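Local structure of binary enterotoxin of Clostridium perfringens component a (Clostridium perfringens, 5WTZ) at residues A[95-100]-A[201-206]; A[140-145]-A[169-174]; A[64-69]-A[402-407]; A[312-317]-A[323-328]. The protein transfers ADP-ribose from NAD+ specifically to actin, probably as the enzymatic component of a two-part, iota-like enterotoxin. All blocks are in the same frame, centred on the assembly; numbering follows the deposited sequence.

Contact 1: residues A[95-100]-A[201-206]; sequences YYYEAN and KQYAKV
Tyr97 and Tyr203 lean against each other from two strands of the sheet in the N-terminal ADP-ribosyltransferase domain. The Tyr97 side chain leaves its strand with CG beside the backbone N and opposite the carbonyl carbon (chi1 -77°), which carries the ring over to its partner although CB itself makes no contact there. From CG outward, the CD1 side of the ring does the touching: CD1 comes to 4.1 Å from Tyr203 CD2, and the next atom, CE1, is 3.6 Å from both CD2 and CE2 of Tyr203. CE1 sits over one face of the Tyr203 ring, displaced toward its rim. At the tip, Tyr97 OH lies 3.9 Å from Tyr203 CZ, again a packing distance. The two rings are inclined at 44° with centroids 5.0 Å apart, an oblique aromatic pair.

No hydrogen bond links the two residues; their hydroxyls turn to backbone atoms of the same loop, Tyr97 OH to Ile150 O and Tyr203 OH to Ser152 N. The phenol pair is thereby tied at its polar ends while its carbons pack. In the sheet, strand 156-162 runs between strands 92-98 and 201-211, and the rings meet near its start, with the loop carrying Pro148 and Asn151 packed beside them.

Contact 2: residues A[140-145]-A[169-174]; sequences FKDVTM and ASYGND
Asp142 and Met145 meet Tyr171 and Ser170 in a buried contact between the two outer strands of a small three-stranded antiparallel sheet, bridging its central strand 179-182 in the N-terminal ADP-ribosyltransferase domain. Because a strand intervenes, no backbone hydrogen bond joins these segments, and side chains alone make the connection. Tyr171 reaches across with its hydroxyl and meets the methylene of Asp142: OH to CB is a short 3.1 Å, with CB lying in the plane of the ring at its edge. The carboxylate stands at 90° to the ring. Although its OD2 passes 3.6 Å from Tyr171 OH, its polar partners are others, Arg179 in a salt bridge with OD2 and Tyr45 in a hydrogen bond with OD1. CB already points at the tyrosine from the strand; with CG set between the backbone N and the carbonyl carbon (chi1 52°), the carboxylate is carried to Arg179 and Tyr45. Tyr45 belongs to helix 36-61, which also packs on Tyr171, whereas the second touching pair lies against helix 16-31. There the extended Met145 chain ends with its methyl CE 3.6 Å from Ser170 OG, an oxygen hydrogen-bonded to Arg26 NH1.

Contact 3: residues A[64-69]-A[402-407]; sequences DNYEGI and YDESSL
The junction between the two ADP-ribosyltransferase domains is bridged at the surface by Tyr66, from the loop joining helices 36-61 and 70-83, and Glu404, just past the end of strand 391-403. Tyr66 OH donates a hydrogen bond to Glu404 OE2 at 2.7 Å, meeting the oxygen on its syn side, 18° out of the carboxylate plane. Seen from the tyrosine, OE2 lies at the ring edge and in its plane, close to CE1 as well (3.0 Å). The two flat groups are turned 57° against each other. With CG opposed to the backbone N (chi1 170°), the Tyr66 ring extends toward Glu404, while the glutamate chain folds at chi2 and brings its carboxylate round to the hydroxyl.

The other oxygen, Glu404 OE1, forms a salt bridge with Lys58 of helix 36-61, so both carboxylate oxygens are held by the N-terminal domain. Lys58 NZ also bonds Tyr402 O, and the lysine packs on Tyr66. Behind Glu404 the backbone is shaped by Asp403, whose OD1 accepts from Ser405 N at 3.0 Å and from Ser405 OG at 2.7 Å, both from the same face of its carboxylate; OD2 pairs with Lys413. The bond from Ser405 N closes an Asx turn where the strand gives way to loop, and the site as a whole fits the paired-domain build of the enzymatic components of clostridial binary toxins.

Contact 4: residues A[312-317]-A[323-328]; sequences SPDYDF and VSKFKE
A 3-10 turn at 313-315 and helix 320-330 fold back on one another in the connection that follows strand 295-301 of the C-terminal ADP-ribosyltransferase domain, with Phe317 and Phe326 in a T-shaped (edge-to-face) pair on the inside. The edge of Phe317 is directed at the face of Phe326, the planes at 77° and the centroids 5.6 Å apart; CZ of Phe317 makes the nearest approach, 4.1 Å from Phe326 CD1. Beside it, one methyl of Val323, CG2, packs on Phe317, 4.1 Å from CB and 3.6 Å from the backbone O.

On the outer side a salt bridge ties the turn to the helix. Lys325 NZ donates to Asp314 OD1 at 3.0 Å on the syn side, though 34° out of the carboxylate plane, and more weakly to OD2 at 3.3 Å. The lysine chain bends at chi3 (82°), which brings its ammonium within range of both oxygens, tilted from their plane.

Between the elements, an inverse gamma turn centred on Asp316 kinks the chain. The aromatic pair rests on the sheet: Leu414 of strand 411-420 and Leu358 of strand 358-364 touch both rings, while Ile398 of strand 391-403 lies against Phe326.

Contacts 1 and 2 belong to the N-terminal domain and touch: Tyr95 N and Thr144 O, 2.9 Å apart, probably form a hydrogen bond that joins the edge strands of the two sheets, and Tyr96 packs on Val143 beside it. Contact 4 lies in the C-terminal domain, its nearest atoms about 8 Å from those of contact 1. Contact 3 joins the two domains and comes within about 7 Å of contact 4 at the nearest atoms. The bound NAD is in the C-terminal domain, about 12 Å from the Phe326 side chain of contact 4. The Tyr66 side chain of contact 3 is about 10 Å from that of Arg300, a nucleotide-binding residue.

Contact 1: residues A[95-100]-A[201-206]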
loop_
_atom_site.group_PDB
_atom_site.type_symbol
_atom_site.label_atom_id
_atom_site.label_comp_id
_atom_site.label_asym_id
_atom_site.label_seq_id
_atom_site.Cartn_x
_atom_site.Cartn_y
_atom_site.Cartn_z
ATOM N N TYR A 95 -7.143 15.745 -10.928
ATOM C CA TYR A 95 -6.040 16.587 -10.460
ATOM C C TYR A 95 -5.986 16.691 -8.942
ATOM O O TYR A 95 -7.024 16.721 -8.272
ATOM C CB TYR A 95 -6.159 17.994 -11.064
ATOM C CG TYR A 95 -6.115 18.005 -12.573
ATOM C CD1 TYR A 95 -7.258 17.756 -13.321
ATOM C CD2 TYR A 95 -4.930 18.250 -13.250
ATOM C CE1 TYR A 95 -7.225 17.756 -14.699
ATOM C CE2 TYR A 95 -4.892 18.266 -14.637
ATOM C CZ TYR A 95 -6.040 18.008 -15.355
ATOM O OH TYR A 95 -6.013 18.004 -16.737
ATOM N N TYR A 96 -4.774 16.731 -8.395
ATOM C CA TYR A 96 -4.574 17.136 -7.006
ATOM C C TYR A 96 -3.111 17.435 -6.738
ATOM O O TYR A 96 -2.217 16.755 -7.258
ATOM C CB TYR A 96 -5.080 16.074 -6.019
ATOM C CG TYR A 96 -4.419 14.718 -6.127
ATOM C CD1 TYR A 96 -4.847 13.784 -7.060
ATOM C CD2 TYR A 96 -3.392 14.356 -5.269
ATOM C CE1 TYR A 96 -4.246 12.523 -7.152
ATOM C CE2 TYR A 96 -2.793 13.116 -5.354
ATOM C CZ TYR A 96 -3.219 12.205 -6.286
ATOM O OH TYR A 96 -2.611 10.975 -6.342
ATOM N N TYR A 97 -2.888 18.479 -5.952
ATOM C CA TYR A 97 -1.569 18.790 -5.425
ATOM C C TYR A 97 -1.205 17.737 -4.398
ATOM O O TYR A 97 -2.082 17.238 -3.687
ATOM C CB TYR A 97 -1.547 20.167 -4.788
ATOM C CG TYR A 97 -1.504 21.335 -5.750
ATOM C CD1 TYR A 97 -0.409 21.543 -6.584
ATOM C CD2 TYR A 97 -2.545 22.233 -5.804
ATOM C CE1 TYR A 97 -0.365 22.640 -7.447
ATOM C CE2 TYR A 97 -2.505 23.331 -6.657
ATOM C CZ TYR A 97 -1.416 23.520 -7.478
ATOM O OH TYR A 97 -1.378 24.600 -8.336
ATOM N N GLU A 98 0.077 17.395 -4.318
ATOM C CA GLU A 98 0.513 16.306 -3.446
ATOM C C GLU A 98 1.841 16.594 -2.718
ATOM O O GLU A 98 2.689 17.345 -3.212
ATOM C CB GLU A 98 0.619 15.013 -4.253
ATOM C CG GLU A 98 0.979 13.770 -3.415
ATOM C CD GLU A 98 -0.015 13.509 -2.275
ATOM O OE1 GLU A 98 -0.024 14.261 -1.264
ATOM O OE2 GLU A 98 -0.791 12.537 -2.400
ATOM N N ALA A 99 2.005 16.004 -1.534
ATOM C CA ALA A 99 3.194 16.214 -0.723
ATOM C C ALA A 99 4.260 15.219 -1.148
ATOM O O ALA A 99 3.945 14.137 -1.632
ATOM C CB ALA A 99 2.866 16.068 0.766
ATOM N N ASN A 100 5.526 15.573 -0.996
ATOM C CA ASN A 100 6.546 14.643 -1.453
ATOM C C ASN A 100 6.555 13.345 -0.622
ATOM O O ASN A 100 6.893 12.287 -1.149
ATOM C CB ASN A 100 7.933 15.306 -1.477
ATOM C CG ASN A 100 8.246 16.068 -0.222
ATOM O OD1 ASN A 100 7.370 16.321 0.602
ATOM N ND2 ASN A 100 9.504 16.460 -0.072
ATOM N N LYS A 201 4.604 29.879 -10.742
ATOM C CA LYS A 201 5.354 28.958 -9.898
ATOM C C LYS A 201 5.479 27.572 -10.522
ATOM O O LYS A 201 4.519 27.035 -11.083
ATOM C CB LYS A 201 4.690 28.855 -8.521
ATOM C CG LYS A 201 5.325 27.873 -7.563
ATOM C CD LYS A 201 4.636 27.984 -6.204
ATOM C CE LYS A 201 5.137 26.949 -5.225
ATOM N NZ LYS A 201 6.614 27.023 -5.060
ATOM N N GLN A 202 6.664 26.990 -10.412
ATOM C CA GLN A 202 6.895 25.654 -10.950
ATOM C C GLN A 202 6.522 24.545 -9.972
ATOM O O GLN A 202 6.837 24.608 -8.785
ATOM C CB GLN A 202 8.356 25.491 -11.368
ATOM C CG GLN A 202 8.728 26.314 -12.588
ATOM C CD GLN A 202 10.147 26.054 -13.069
ATOM O OE1 GLN A 202 10.886 25.270 -12.468
ATOM N NE2 GLN A 202 10.535 26.724 -14.156
ATOM N N TYR A 203 5.866 23.520 -10.497
ATOM C CA TYR A 203 5.532 22.340 -9.731
ATOM C C TYR A 203 6.015 21.123 -10.494
ATOM O O TYR A 203 6.083 21.145 -11.720
ATOM C CB TYR A 203 4.023 22.246 -9.490
ATOM C CG TYR A 203 3.421 23.398 -8.716
ATOM C CD1 TYR A 203 3.047 24.580 -9.361
ATOM C CD2 TYR A 203 3.213 23.303 -7.338
ATOM C CE1 TYR A 203 2.483 25.644 -8.653
ATOM C CE2 TYR A 203 2.656 24.361 -6.626
ATOM C CZ TYR A 203 2.292 25.527 -7.288
ATOM O OH TYR A 203 1.736 26.579 -6.593
ATOM N N ALA A 204 6.346 20.058 -9.774
ATOM C CA ALA A 204 6.638 18.783 -10.407
ATOM C C ALA A 204 5.321 18.098 -10.771
ATOM O O ALA A 204 4.546 17.721 -9.885
ATOM C CB ALA A 204 7.477 17.901 -9.486
ATOM N N LYS A 205 5.049 17.970 -12.066
ATOM C CA LYS A 205 3.824 17.330 -12.516
ATOM C C LYS A 205 4.043 15.830 -12.745
ATOM O O LYS A 205 4.770 15.414 -13.652
ATOM C CB LYS A 205 3.309 18.001 -13.782
ATOM C CG LYS A 205 2.014 17.433 -14.322
ATOM C CD LYS A 205 1.706 18.050 -15.664
ATOM C CE LYS A 205 0.707 17.227 -16.445
ATOM N NZ LYS A 205 0.537 17.761 -17.828
ATOM N N VAL A 206 3.392 15.028 -11.917
ATOM C CA VAL A 206 3.419 13.579 -12.058
ATOM C C VAL A 206 2.190 13.130 -12.842
ATOM O O VAL A 206 1.053 13.269 -12.369
ATOM C CB VAL A 206 3.457 12.875 -10.678
ATOM C CG1 VAL A 206 3.444 11.357 -10.835
ATOM C CG2 VAL A 206 4.687 13.309 -9.890
#

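Contact 2: residues A[140-145]-A[169-174]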
loop_
_atom_site.group_PDB
_atom_site.type_symbol
_atom_site.label_atom_id
_atom_site.label_comp_id
_atom_site.label_asym_id
_atom_site.label_seq_id
_atom_site.Cartn_x
_atom_site.Cartn_y
_atom_site.Cartn_z
ATOM N N PHE A 140 -10.197 6.399 1.024
ATOM C CA PHE A 140 -10.810 6.995 -0.153
ATOM C C PHE A 140 -9.981 8.198 -0.574
ATOM O O PHE A 140 -9.335 8.848 0.250
ATOM C CB PHE A 140 -12.262 7.409 0.118
ATOM C CG PHE A 140 -13.124 6.290 0.623
ATOM C CD1 PHE A 140 -13.724 5.411 -0.251
ATOM C CD2 PHE A 140 -13.313 6.108 1.986
ATOM C CE1 PHE A 140 -14.503 4.364 0.226
ATOM C CE2 PHE A 140 -14.086 5.070 2.465
ATOM C CZ PHE A 140 -14.685 4.196 1.585
ATOM N N LYS A 141 -9.991 8.491 -1.863
ATOM C CA LYS A 141 -9.219 9.602 -2.384
ATOM C C LYS A 141 -10.140 10.549 -3.135
ATOM O O LYS A 141 -10.705 10.189 -4.161
ATOM C CB LYS A 141 -8.092 9.090 -3.295
ATOM C CG LYS A 141 -7.236 10.190 -3.917
ATOM C CD LYS A 141 -6.738 11.174 -2.866
ATOM C CE LYS A 141 -5.606 12.044 -3.409
ATOM N NZ LYS A 141 -5.019 12.936 -2.364
ATOM N N ASP A 142 -10.313 11.757 -2.613
ATOM C CA ASP A 142 -11.116 12.738 -3.314
ATOM C C ASP A 142 -10.198 13.685 -4.058
ATOM O O ASP A 142 -9.110 14.015 -3.577
ATOM C CB ASP A 142 -12.048 13.485 -2.360
ATOM C CG ASP A 142 -11.328 14.072 -1.161
ATOM O OD1 ASP A 142 -11.056 13.324 -0.190
ATOM O OD2 ASP A 142 -11.058 15.291 -1.182
ATOM N N VAL A 143 -10.632 14.081 -5.250
ATOM C CA VAL A 143 -9.821 14.874 -6.163
ATOM C C VAL A 143 -10.652 15.924 -6.881
ATOM O O VAL A 143 -11.867 15.993 -6.693
ATOM C CB VAL A 143 -9.143 13.981 -7.212
ATOM C CG1 VAL A 143 -8.145 13.063 -6.545
ATOM C CG2 VAL A 143 -10.187 13.175 -7.962
ATOM N N THR A 144 -10.001 16.726 -7.720
ATOM C CA THR A 144 -10.699 17.756 -8.485
ATOM C C THR A 144 -10.641 17.467 -9.991
ATOM O O THR A 144 -9.792 16.703 -10.458
ATOM C CB THR A 144 -10.122 19.152 -8.189
ATOM O OG1 THR A 144 -8.775 19.236 -8.664
ATOM C CG2 THR A 144 -10.122 19.403 -6.703
ATOM N N MET A 145 -11.554 18.079 -10.745
ATOM C CA MET A 145 -11.744 17.752 -12.160
ATOM C C MET A 145 -10.852 18.531 -13.114
ATOM O O MET A 145 -10.739 18.178 -14.288
ATOM C CB MET A 145 -13.197 17.994 -12.561
ATOM C CG MET A 145 -14.175 17.179 -11.762
ATOM S SD MET A 145 -15.891 17.543 -12.149
ATOM C CE MET A 145 -16.621 16.882 -10.640
ATOM N N ALA A 169 -17.419 9.201 -7.722
ATOM C CA ALA A 169 -18.652 9.967 -7.564
ATOM C C ALA A 169 -18.404 11.475 -7.512
ATOM O O ALA A 169 -17.422 11.935 -6.919
ATOM C CB ALA A 169 -19.385 9.507 -6.319
ATOM N N SER A 170 -19.298 12.237 -8.143
ATOM C CA SER A 170 -19.258 13.697 -8.092
ATOM C C SER A 170 -19.970 14.158 -6.829
ATOM O O SER A 170 -21.112 13.772 -6.574
ATOM C CB SER A 170 -19.908 14.322 -9.332
ATOM O OG SER A 170 -19.044 14.275 -10.460
ATOM N N TYR A 171 -19.293 14.979 -6.036
ATOM C CA TYR A 171 -19.822 15.376 -4.736
ATOM C C TYR A 171 -19.188 16.680 -4.248
ATOM O O TYR A 171 -18.241 17.194 -4.854
ATOM C CB TYR A 171 -19.583 14.259 -3.714
ATOM C CG TYR A 171 -18.243 14.362 -3.016
ATOM C CD1 TYR A 171 -17.063 14.061 -3.684
ATOM C CD2 TYR A 171 -18.159 14.773 -1.689
ATOM C CE1 TYR A 171 -15.831 14.156 -3.049
ATOM C CE2 TYR A 171 -16.940 14.873 -1.050
ATOM C CZ TYR A 171 -15.776 14.565 -1.733
ATOM O OH TYR A 171 -14.560 14.667 -1.090
ATOM N N GLY A 172 -19.717 17.210 -3.149
ATOM C CA GLY A 172 -19.168 18.405 -2.533
ATOM C C GLY A 172 -20.229 19.430 -2.179
ATOM O O GLY A 172 -21.413 19.230 -2.468
ATOM N N ASN A 173 -19.800 20.523 -1.545
ATOM C CA ASN A 173 -20.688 21.638 -1.213
ATOM C C ASN A 173 -20.532 22.771 -2.210
ATOM O O ASN A 173 -21.518 23.262 -2.761
ATOM C CB ASN A 173 -20.416 22.169 0.197
ATOM C CG ASN A 173 -20.558 21.103 1.267
ATOM O OD1 ASN A 173 -19.633 20.870 2.049
ATOM N ND2 ASN A 173 -21.718 20.457 1.314
ATOM N N ASP A 174 -19.291 23.208 -2.414
ATOM C CA ASP A 174 -18.998 24.167 -3.468
ATOM C C ASP A 174 -19.421 23.485 -4.758
ATOM O O ASP A 174 -18.932 22.402 -5.103
ATOM C CB ASP A 174 -17.516 24.567 -3.477
ATOM C CG ASP A 174 -17.178 25.588 -4.561
ATOM O OD1 ASP A 174 -18.107 26.150 -5.183
ATOM O OD2 ASP A 174 -15.973 25.836 -4.785
#

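Contact 3: residues A[64-69]-A[402-407]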
loop_
_atom_site.group_PDB
_atom_site.type_symbol
_atom_site.label_atom_id
_atom_site.label_comp_id
_atom_site.label_asym_id
_atom_site.label_seq_id
_atom_site.Cartn_x
_atom_site.Cartn_y
_atom_site.Cartn_z
ATOM N N ASP A 64 -7.627 -9.417 14.808
ATOM C CA ASP A 64 -8.867 -9.970 14.258
ATOM C C ASP A 64 -10.145 -9.574 14.984
ATOM O O ASP A 64 -11.162 -9.337 14.336
ATOM C CB ASP A 64 -8.774 -11.495 14.207
ATOM C CG ASP A 64 -7.795 -11.975 13.157
ATOM O OD1 ASP A 64 -6.958 -11.161 12.705
ATOM O OD2 ASP A 64 -7.872 -13.161 12.770
ATOM N N ASN A 65 -10.116 -9.512 16.313
ATOM C CA ASN A 65 -11.338 -9.210 17.047
ATOM C C ASN A 65 -11.295 -7.824 17.648
ATOM O O ASN A 65 -11.880 -7.545 18.691
ATOM C CB ASN A 65 -11.612 -10.259 18.122
ATOM C CG ASN A 65 -11.898 -11.623 17.529
ATOM O OD1 ASN A 65 -11.412 -12.641 18.020
ATOM N ND2 ASN A 65 -12.629 -11.638 16.418
ATOM N N TYR A 66 -10.563 -6.961 16.959
ATOM C CA TYR A 66 -10.660 -5.526 17.120
ATOM C C TYR A 66 -12.013 -5.092 16.574
ATOM O O TYR A 66 -12.275 -5.253 15.379
ATOM C CB TYR A 66 -9.507 -4.870 16.370
ATOM C CG TYR A 66 -9.535 -3.379 16.203
ATOM C CD1 TYR A 66 -8.872 -2.556 17.097
ATOM C CD2 TYR A 66 -10.148 -2.795 15.098
ATOM C CE1 TYR A 66 -8.857 -1.189 16.925
ATOM C CE2 TYR A 66 -10.128 -1.423 14.910
ATOM C CZ TYR A 66 -9.483 -0.627 15.828
ATOM O OH TYR A 66 -9.462 0.739 15.657
ATOM N N GLU A 67 -12.886 -4.567 17.427
ATOM C CA GLU A 67 -14.215 -4.206 16.941
ATOM C C GLU A 67 -14.310 -2.727 16.583
ATOM O O GLU A 67 -15.208 -2.327 15.842
ATOM C CB GLU A 67 -15.303 -4.571 17.952
ATOM C CG GLU A 67 -16.560 -5.095 17.259
ATOM C CD GLU A 67 -17.771 -5.153 18.164
ATOM O OE1 GLU A 67 -17.609 -5.022 19.395
ATOM O OE2 GLU A 67 -18.891 -5.322 17.635
ATOM N N GLY A 68 -13.381 -1.927 17.101
ATOM C CA GLY A 68 -13.217 -0.553 16.648
ATOM C C GLY A 68 -14.384 0.364 16.956
ATOM O O GLY A 68 -14.951 0.314 18.047
ATOM N N ILE A 69 -14.740 1.203 15.988
ATOM C CA ILE A 69 -15.791 2.196 16.162
ATOM C C ILE A 69 -16.903 1.962 15.150
ATOM O O ILE A 69 -16.713 2.142 13.950
ATOM C CB ILE A 69 -15.225 3.624 16.028
ATOM C CG1 ILE A 69 -14.178 3.850 17.124
ATOM C CG2 ILE A 69 -16.350 4.658 16.092
ATOM C CD1 ILE A 69 -13.524 5.197 17.115
ATOM N N TYR A 402 -1.253 5.342 14.288
ATOM C CA TYR A 402 -1.267 5.059 15.709
ATOM C C TYR A 402 -2.149 3.859 16.021
ATOM O O TYR A 402 -3.366 3.923 15.856
ATOM C CB TYR A 402 -1.737 6.285 16.493
ATOM C CG TYR A 402 -1.726 6.061 17.982
ATOM C CD1 TYR A 402 -0.524 5.967 18.685
ATOM C CD2 TYR A 402 -2.908 5.907 18.685
ATOM C CE1 TYR A 402 -0.510 5.751 20.055
ATOM C CE2 TYR A 402 -2.905 5.695 20.061
ATOM C CZ TYR A 402 -1.708 5.616 20.739
ATOM O OH TYR A 402 -1.722 5.401 22.101
ATOM N N ASP A 403 -1.520 2.764 16.446
ATOM C CA ASP A 403 -2.245 1.595 16.949
ATOM C C ASP A 403 -2.614 1.854 18.397
ATOM O O ASP A 403 -1.764 1.757 19.287
ATOM C CB ASP A 403 -1.403 0.315 16.828
ATOM C CG ASP A 403 -2.188 -0.954 17.205
ATOM O OD1 ASP A 403 -3.293 -0.851 17.783
ATOM O OD2 ASP A 403 -1.695 -2.064 16.914
ATOM N N GLU A 404 -3.886 2.164 18.628
ATOM C CA GLU A 404 -4.364 2.583 19.941
ATOM C C GLU A 404 -4.706 1.403 20.835
ATOM O O GLU A 404 -5.009 1.573 22.014
ATOM C CB GLU A 404 -5.594 3.493 19.795
ATOM C CG GLU A 404 -6.906 2.778 19.448
ATOM C CD GLU A 404 -7.017 2.368 17.982
ATOM O OE1 GLU A 404 -6.261 2.895 17.132
ATOM O OE2 GLU A 404 -7.872 1.509 17.675
ATOM N N SER A 405 -4.664 0.205 20.269
ATOM C CA SER A 405 -5.099 -0.985 20.993
ATOM C C SER A 405 -4.093 -1.411 22.059
ATOM O O SER A 405 -2.866 -1.266 21.893
ATOM C CB SER A 405 -5.353 -2.148 20.022
ATOM O OG SER A 405 -4.143 -2.677 19.513
ATOM N N SER A 406 -4.632 -1.956 23.142
ATOM C CA SER A 406 -3.834 -2.491 24.229
ATOM C C SER A 406 -2.951 -3.643 23.761
ATOM O O SER A 406 -1.749 -3.660 24.028
ATOM C CB SER A 406 -4.739 -2.953 25.369
ATOM O OG SER A 406 -3.973 -3.367 26.486
ATOM N N LEU A 407 -3.528 -4.604 23.047
ATOM C CA LEU A 407 -2.747 -5.751 22.600
ATOM C C LEU A 407 -1.765 -5.365 21.493
ATOM O O LEU A 407 -0.733 -6.009 21.302
ATOM C CB LEU A 407 -3.674 -6.870 22.125
ATOM C CG LEU A 407 -4.528 -7.547 23.197
ATOM C CD1 LEU A 407 -5.415 -8.602 22.564
ATOM C CD2 LEU A 407 -3.646 -8.170 24.261
#

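Contact 4: residues A[312-317]-A[323-328]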
loop_
_atom_site.group_PDB
_atom_site.type_symbol
_atom_site.label_atom_id
_atom_site.label_comp_id
_atom_site.label_asym_id
_atom_site.label_seq_id
_atom_site.Cartn_x
_atom_site.Cartn_y
_atom_site.Cartn_z
ATOM N N SER A 312 15.879 0.343 21.791
ATOM C CA SER A 312 16.585 1.439 21.144
ATOM C C SER A 312 15.742 2.694 21.278
ATOM O O SER A 312 14.542 2.656 21.012
ATOM C CB SER A 312 16.851 1.144 19.667
ATOM O OG SER A 312 17.694 0.012 19.504
ATOM N N PRO A 313 16.363 3.797 21.704
ATOM C CA PRO A 313 15.729 5.115 21.670
ATOM C C PRO A 313 15.109 5.414 20.308
ATOM O O PRO A 313 14.021 5.991 20.235
ATOM C CB PRO A 313 16.892 6.063 21.966
ATOM C CG PRO A 313 17.795 5.273 22.835
ATOM C CD PRO A 313 17.655 3.824 22.409
ATOM N N ASP A 314 15.784 4.998 19.239
ATOM C CA ASP A 314 15.330 5.277 17.883
ATOM C C ASP A 314 14.062 4.495 17.533
ATOM O O ASP A 314 13.397 4.792 16.551
ATOM C CB ASP A 314 16.435 4.946 16.872
ATOM C CG ASP A 314 17.588 5.934 16.910
ATOM O OD1 ASP A 314 17.587 6.834 17.776
ATOM O OD2 ASP A 314 18.508 5.799 16.074
ATOM N N TYR A 315 13.734 3.488 18.336
ATOM C CA TYR A 315 12.587 2.627 18.046
ATOM C C TYR A 315 11.300 3.178 18.699
ATOM O O TYR A 315 10.220 2.610 18.549
ATOM C CB TYR A 315 12.909 1.199 18.512
ATOM C CG TYR A 315 11.926 0.119 18.103
ATOM C CD1 TYR A 315 11.560 -0.066 16.773
ATOM C CD2 TYR A 315 11.395 -0.746 19.059
ATOM C CE1 TYR A 315 10.670 -1.074 16.409
ATOM C CE2 TYR A 315 10.514 -1.751 18.704
ATOM C CZ TYR A 315 10.156 -1.912 17.388
ATOM O OH TYR A 315 9.272 -2.918 17.063
ATOM N N ASP A 316 11.421 4.298 19.411
ATOM C CA ASP A 316 10.264 4.947 20.021
ATOM C C ASP A 316 9.574 5.865 19.016
ATOM O O ASP A 316 9.863 7.061 18.961
ATOM C CB ASP A 316 10.678 5.745 21.263
ATOM C CG ASP A 316 9.483 6.270 22.051
ATOM O OD1 ASP A 316 8.333 6.146 21.578
ATOM O OD2 ASP A 316 9.695 6.811 23.148
ATOM N N PHE A 317 8.647 5.310 18.244
ATOM C CA PHE A 317 8.003 6.061 17.164
ATOM C C PHE A 317 6.879 6.954 17.668
ATOM O O PHE A 317 6.230 7.644 16.880
ATOM C CB PHE A 317 7.478 5.108 16.095
ATOM C CG PHE A 317 8.553 4.293 15.445
ATOM C CD1 PHE A 317 9.729 4.894 15.012
ATOM C CD2 PHE A 317 8.406 2.924 15.292
ATOM C CE1 PHE A 317 10.735 4.140 14.418
ATOM C CE2 PHE A 317 9.397 2.169 14.698
ATOM C CZ PHE A 317 10.565 2.773 14.270
ATOM N N VAL A 323 10.475 8.978 14.004
ATOM C CA VAL A 323 9.896 8.650 12.705
ATOM C C VAL A 323 10.699 9.333 11.591
ATOM O O VAL A 323 10.999 8.718 10.571
ATOM C CB VAL A 323 8.419 9.075 12.615
ATOM C CG1 VAL A 323 7.873 8.805 11.208
ATOM C CG2 VAL A 323 7.592 8.365 13.679
ATOM N N SER A 324 11.048 10.604 11.801
ATOM C CA SER A 324 11.845 11.363 10.832
ATOM C C SER A 324 13.214 10.734 10.583
ATOM O O SER A 324 13.659 10.624 9.435
ATOM C CB SER A 324 12.028 12.804 11.304
ATOM O OG SER A 324 10.775 13.449 11.409
ATOM N N LYS A 325 13.876 10.325 11.665
ATOM C CA LYS A 325 15.169 9.648 11.573
ATOM C C LYS A 325 15.054 8.382 10.737
ATOM O O LYS A 325 15.909 8.103 9.896
ATOM C CB LYS A 325 15.710 9.294 12.962
ATOM C CG LYS A 325 16.303 10.455 13.730
ATOM C CD LYS A 325 16.870 10.015 15.087
ATOM C CE LYS A 325 18.273 9.434 14.960
ATOM N NZ LYS A 325 18.874 9.114 16.291
ATOM N N PHE A 326 13.986 7.624 10.963
ATOM C CA PHE A 326 13.792 6.353 10.291
ATOM C C PHE A 326 13.566 6.578 8.802
ATOM O O PHE A 326 14.089 5.840 7.956
ATOM C CB PHE A 326 12.612 5.603 10.910
ATOM C CG PHE A 326 12.522 4.169 10.505
ATOM C CD1 PHE A 326 13.204 3.190 11.217
ATOM C CD2 PHE A 326 11.744 3.786 9.422
ATOM C CE1 PHE A 326 13.126 1.858 10.849
ATOM C CE2 PHE A 326 11.661 2.449 9.045
ATOM C CZ PHE A 326 12.344 1.483 9.765
ATOM N N LYS A 327 12.786 7.609 8.488
ATOM C CA LYS A 327 12.496 7.938 7.100
ATOM C C LYS A 327 13.765 8.378 6.394
ATOM O O LYS A 327 14.027 7.956 5.262
ATOM C CB LYS A 327 11.415 9.017 7.003
ATOM C CG LYS A 327 10.033 8.535 7.428
ATOM C CD LYS A 327 8.994 9.614 7.184
ATOM C CE LYS A 327 7.589 9.092 7.421
ATOM N NZ LYS A 327 6.594 9.936 6.712
ATOM N N GLU A 328 14.561 9.207 7.065
ATOM C CA GLU A 328 15.806 9.698 6.496
ATOM C C GLU A 328 16.795 8.553 6.247
ATOM O O GLU A 328 17.503 8.530 5.237
ATOM C CB GLU A 328 16.431 10.746 7.416
ATOM C CG GLU A 328 16.056 12.179 7.069
ATOM C CD GLU A 328 16.775 12.685 5.828
ATOM O OE1 GLU A 328 17.926 12.254 5.577
ATOM O OE2 GLU A 328 16.186 13.517 5.107
#